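Local atomic coordinates of chloroplast pentatricopeptide repeat protein 10 (Zea mays, PDB entry 4M59), a protein that binds specific intergenic RNA segments of the chloroplast atpH and psaJ transcripts and shields them from exonucleases, stabilising the mRNA. Residues G293-F305 and T319-R332. The protein carries 4 engineered substitutions. Numbering follows the deposited sequence.
Sequences GNVGKVDEALALF and TYNLVLGMLGKKSR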
# COMPACT_ATOMS: atom_id res chain seq x y z
N GLY A 293 -7.60 -0.42 14.84
CA GLY A 293 -6.70 -1.17 14.00
C GLY A 293 -6.43 -0.40 12.74
O GLY A 293 -5.30 -0.01 12.48
N ASN A 294 -7.48 -0.16 11.97
CA ASN A 294 -7.36 0.43 10.65
C ASN A 294 -6.74 1.82 10.65
O ASN A 294 -6.46 2.39 9.61
CB ASN A 294 -8.71 0.46 9.94
CG ASN A 294 -9.19 -0.91 9.55
OD1 ASN A 294 -8.45 -1.88 9.59
ND2 ASN A 294 -10.45 -0.99 9.16
N VAL A 295 -6.53 2.35 11.84
CA VAL A 295 -5.90 3.64 11.99
C VAL A 295 -4.43 3.39 12.20
O VAL A 295 -3.58 4.11 11.70
CB VAL A 295 -6.47 4.38 13.20
CG1 VAL A 295 -5.56 5.51 13.61
CG2 VAL A 295 -7.83 4.91 12.87
N GLY A 296 -4.14 2.35 12.95
CA GLY A 296 -2.76 2.00 13.22
C GLY A 296 -2.46 2.07 14.69
O GLY A 296 -1.30 2.14 15.09
N LYS A 297 -3.50 2.05 15.50
CA LYS A 297 -3.32 2.06 16.93
C LYS A 297 -3.87 0.78 17.52
O LYS A 297 -5.03 0.70 17.89
CB LYS A 297 -3.94 3.30 17.54
CG LYS A 297 -3.14 4.57 17.26
CD LYS A 297 -3.61 5.76 18.07
CE LYS A 297 -4.95 6.25 17.60
NZ LYS A 297 -5.15 7.67 17.97
N VAL A 298 -3.00 -0.23 17.59
CA VAL A 298 -3.41 -1.59 17.86
C VAL A 298 -3.23 -2.02 19.30
O VAL A 298 -3.86 -2.97 19.76
CB VAL A 298 -2.61 -2.53 17.01
CG1 VAL A 298 -3.09 -2.47 15.58
CG2 VAL A 298 -1.17 -2.13 17.06
N ASP A 299 -2.37 -1.34 20.03
CA ASP A 299 -2.15 -1.68 21.41
C ASP A 299 -3.39 -1.32 22.18
O ASP A 299 -3.68 -1.91 23.21
CB ASP A 299 -0.94 -0.95 21.94
CG ASP A 299 0.18 -0.88 20.93
OD1 ASP A 299 0.01 -0.15 19.94
OD2 ASP A 299 1.21 -1.55 21.12
N GLU A 300 -4.13 -0.35 21.67
CA GLU A 300 -5.38 0.05 22.29
C GLU A 300 -6.45 -1.00 22.08
O GLU A 300 -7.15 -1.37 23.01
CB GLU A 300 -5.88 1.39 21.73
CG GLU A 300 -5.09 2.61 22.17
CD GLU A 300 -5.92 3.87 22.14
OE1 GLU A 300 -5.36 4.96 21.91
OE2 GLU A 300 -7.14 3.79 22.35
N ALA A 301 -6.57 -1.47 20.85
CA ALA A 301 -7.61 -2.42 20.54
C ALA A 301 -7.43 -3.64 21.39
O ALA A 301 -8.38 -4.26 21.83
CB ALA A 301 -7.55 -2.78 19.10
N LEU A 302 -6.17 -3.99 21.62
CA LEU A 302 -5.83 -5.11 22.48
C LEU A 302 -6.40 -4.85 23.86
O LEU A 302 -7.05 -5.72 24.45
CB LEU A 302 -4.31 -5.27 22.57
CG LEU A 302 -3.68 -6.49 21.90
CD1 LEU A 302 -4.55 -6.99 20.76
CD2 LEU A 302 -2.28 -6.16 21.42
N ALA A 303 -6.17 -3.65 24.37
CA ALA A 303 -6.66 -3.25 25.66
C ALA A 303 -8.16 -3.46 25.74
O ALA A 303 -8.65 -3.98 26.73
CB ALA A 303 -6.33 -1.83 25.92
N LEU A 304 -8.89 -3.08 24.70
CA LEU A 304 -10.33 -3.30 24.73
C LEU A 304 -10.58 -4.76 24.80
O LEU A 304 -11.52 -5.22 25.45
CB LEU A 304 -11.03 -2.75 23.49
CG LEU A 304 -12.56 -2.90 23.39
CD1 LEU A 304 -13.12 -1.84 22.49
CD2 LEU A 304 -13.04 -4.25 22.88
N PHE A 305 -9.75 -5.51 24.10
CA PHE A 305 -10.00 -6.92 23.99
C PHE A 305 -9.88 -7.55 25.36
O PHE A 305 -10.61 -8.47 25.68
CB PHE A 305 -9.08 -7.57 22.97
CG PHE A 305 -9.53 -8.91 22.56
CD1 PHE A 305 -10.86 -9.15 22.32
CD2 PHE A 305 -8.65 -9.94 22.42
CE1 PHE A 305 -11.28 -10.37 21.95
CE2 PHE A 305 -9.08 -11.16 22.05
CZ PHE A 305 -10.39 -11.38 21.82
N THR A 319 -13.96 -13.40 16.03
CA THR A 319 -13.45 -12.27 16.79
C THR A 319 -11.95 -12.40 16.99
O THR A 319 -11.21 -11.45 16.83
CB THR A 319 -14.13 -12.20 18.15
OG1 THR A 319 -15.54 -12.32 17.98
CG2 THR A 319 -13.82 -10.90 18.80
N TYR A 320 -11.50 -13.60 17.32
CA TYR A 320 -10.09 -13.86 17.52
C TYR A 320 -9.29 -13.70 16.25
O TYR A 320 -8.24 -13.08 16.27
CB TYR A 320 -9.89 -15.24 18.12
CG TYR A 320 -9.84 -15.29 19.63
CD1 TYR A 320 -8.77 -14.78 20.32
CD2 TYR A 320 -10.84 -15.89 20.36
CE1 TYR A 320 -8.71 -14.83 21.68
CE2 TYR A 320 -10.79 -15.94 21.72
CZ TYR A 320 -9.72 -15.41 22.37
OH TYR A 320 -9.65 -15.46 23.74
N ASN A 321 -9.76 -14.27 15.15
CA ASN A 321 -9.05 -14.14 13.88
C ASN A 321 -8.89 -12.70 13.50
O ASN A 321 -7.90 -12.30 12.93
CB ASN A 321 -9.82 -14.81 12.75
CG ASN A 321 -10.10 -16.24 13.01
OD1 ASN A 321 -11.02 -16.81 12.46
ND2 ASN A 321 -9.28 -16.84 13.85
N LEU A 322 -9.91 -11.93 13.82
CA LEU A 322 -9.91 -10.52 13.56
C LEU A 322 -8.74 -9.89 14.26
O LEU A 322 -8.00 -9.12 13.68
CB LEU A 322 -11.23 -9.94 14.07
CG LEU A 322 -11.59 -8.48 13.91
CD1 LEU A 322 -13.05 -8.42 13.63
CD2 LEU A 322 -11.29 -7.68 15.16
N VAL A 323 -8.56 -10.26 15.52
CA VAL A 323 -7.50 -9.70 16.34
C VAL A 323 -6.14 -10.18 15.88
O VAL A 323 -5.18 -9.44 15.85
CB VAL A 323 -7.68 -10.09 17.79
CG1 VAL A 323 -6.65 -9.43 18.64
CG2 VAL A 323 -9.05 -9.70 18.26
N LEU A 324 -6.08 -11.45 15.50
CA LEU A 324 -4.85 -12.04 15.02
C LEU A 324 -4.38 -11.36 13.76
O LEU A 324 -3.20 -11.07 13.59
CB LEU A 324 -5.04 -13.53 14.78
CG LEU A 324 -5.25 -14.35 16.05
CD1 LEU A 324 -5.68 -15.73 15.74
CD2 LEU A 324 -3.99 -14.38 16.85
N GLY A 325 -5.32 -11.08 12.86
CA GLY A 325 -5.00 -10.44 11.61
C GLY A 325 -4.33 -9.12 11.83
O GLY A 325 -3.37 -8.80 11.16
N MET A 326 -4.87 -8.36 12.77
CA MET A 326 -4.31 -7.07 13.15
C MET A 326 -2.88 -7.26 13.59
O MET A 326 -1.98 -6.50 13.20
CB MET A 326 -5.11 -6.46 14.30
CG MET A 326 -6.42 -5.82 13.89
SD MET A 326 -7.24 -5.07 15.31
CE MET A 326 -5.83 -4.50 16.25
N LEU A 327 -2.65 -8.27 14.42
CA LEU A 327 -1.33 -8.54 14.92
C LEU A 327 -0.44 -9.05 13.81
O LEU A 327 0.77 -8.96 13.89
CB LEU A 327 -1.40 -9.59 16.00
CG LEU A 327 -2.27 -9.24 17.18
CD1 LEU A 327 -2.38 -10.42 18.08
CD2 LEU A 327 -1.65 -8.11 17.91
N GLY A 328 -1.06 -9.59 12.78
CA GLY A 328 -0.33 -10.20 11.70
C GLY A 328 0.53 -9.19 11.00
O GLY A 328 1.72 -9.37 10.84
N LYS A 329 -0.10 -8.09 10.69
CA LYS A 329 0.54 -7.06 9.94
C LYS A 329 1.63 -6.42 10.70
O LYS A 329 2.44 -5.74 10.14
CB LYS A 329 -0.47 -6.01 9.59
CG LYS A 329 -1.41 -6.47 8.56
CD LYS A 329 -2.79 -6.01 8.86
CE LYS A 329 -3.70 -6.34 7.73
NZ LYS A 329 -3.30 -7.54 6.97
N LYS A 330 1.63 -6.63 12.01
CA LYS A 330 2.68 -6.12 12.87
C LYS A 330 3.63 -7.26 13.19
O LYS A 330 4.68 -7.07 13.81
CB LYS A 330 2.09 -5.54 14.16
CG LYS A 330 1.92 -4.04 14.14
CD LYS A 330 1.44 -3.55 12.78
CE LYS A 330 1.86 -2.11 12.53
NZ LYS A 330 0.92 -1.14 13.15
N SER A 331 3.25 -8.45 12.75
CA SER A 331 4.05 -9.64 12.94
C SER A 331 4.41 -9.83 14.38
O SER A 331 5.54 -10.15 14.71
CB SER A 331 5.32 -9.56 12.11
OG SER A 331 6.20 -8.64 12.70
N ARG A 332 3.45 -9.62 15.26
CA ARG A 332 3.72 -9.76 16.68
C ARG A 332 3.61 -11.21 17.08
O ARG A 332 2.65 -11.61 17.72
CB ARG A 332 2.78 -8.86 17.50
CG ARG A 332 3.23 -7.40 17.54
CD ARG A 332 2.08 -6.42 17.60
NE ARG A 332 1.64 -6.11 18.96
CZ ARG A 332 1.83 -4.95 19.57
NH1 ARG A 332 1.39 -4.77 20.80
NH2 ARG A 332 2.46 -3.97 18.95
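The ring of Phe305 drives its CE2-CZ edge into one face of Tyr320 in a T-shaped pair, planes 84° apart and centroids separated by 5.3 Å, while Val323 covers one face of the Phe305 ring. There the CG2 methyl of Val323 sits almost on the ring normal, 4.1 Å from the Phe305 centroid, a CH-pi contact. With CG anti to the backbone N (chi1 -165°), Phe305 stretches across to the neighbouring helix, where the CG2 methyl of Thr319 also meets it obliquely. This is a worked example of how pentatricopeptide repeats stack into an alpha-solenoid: the helical segments 298-305, in predicted repeat 7, and 319-328, in predicted repeat 8, run nearly antiparallel, 157° apart. Helix 333-346 extends the packing, laying Met339 against both Tyr320 and Val323. The Tyr320 hydroxyl reaches Glu342 through a weak hydrogen bond.

Farther along, Leu302 divides its two branches: CD1 meets Val323 CG1 at 3.9 Å, and CD2 rests against Leu327 CD2. Met326 bends at its last torsion, bringing its methyl CE to 3.5 Å from Val298 CG1 and against Ala301 CB. Its sulfur lies beside Gly293, whose lack of a side chain makes the room; a CB there would run into SD.

A salt bridge borders this apolar seam. Asp299 and Arg332 approach at about a right angle, and Leu302 CD2 lies obliquely near the guanidinium. An alanine in place of Arg332 is likely to leave the Asp299 carboxylate without this charged mate and take away a neighbour of Leu302 CD2. Arg332 NH1 comes from above the carboxylate plane to Asp299 OD2 at 3.2 Å, whereas Arg332 NH2 adds a weak bond to that same oxygen at 3.5 Å.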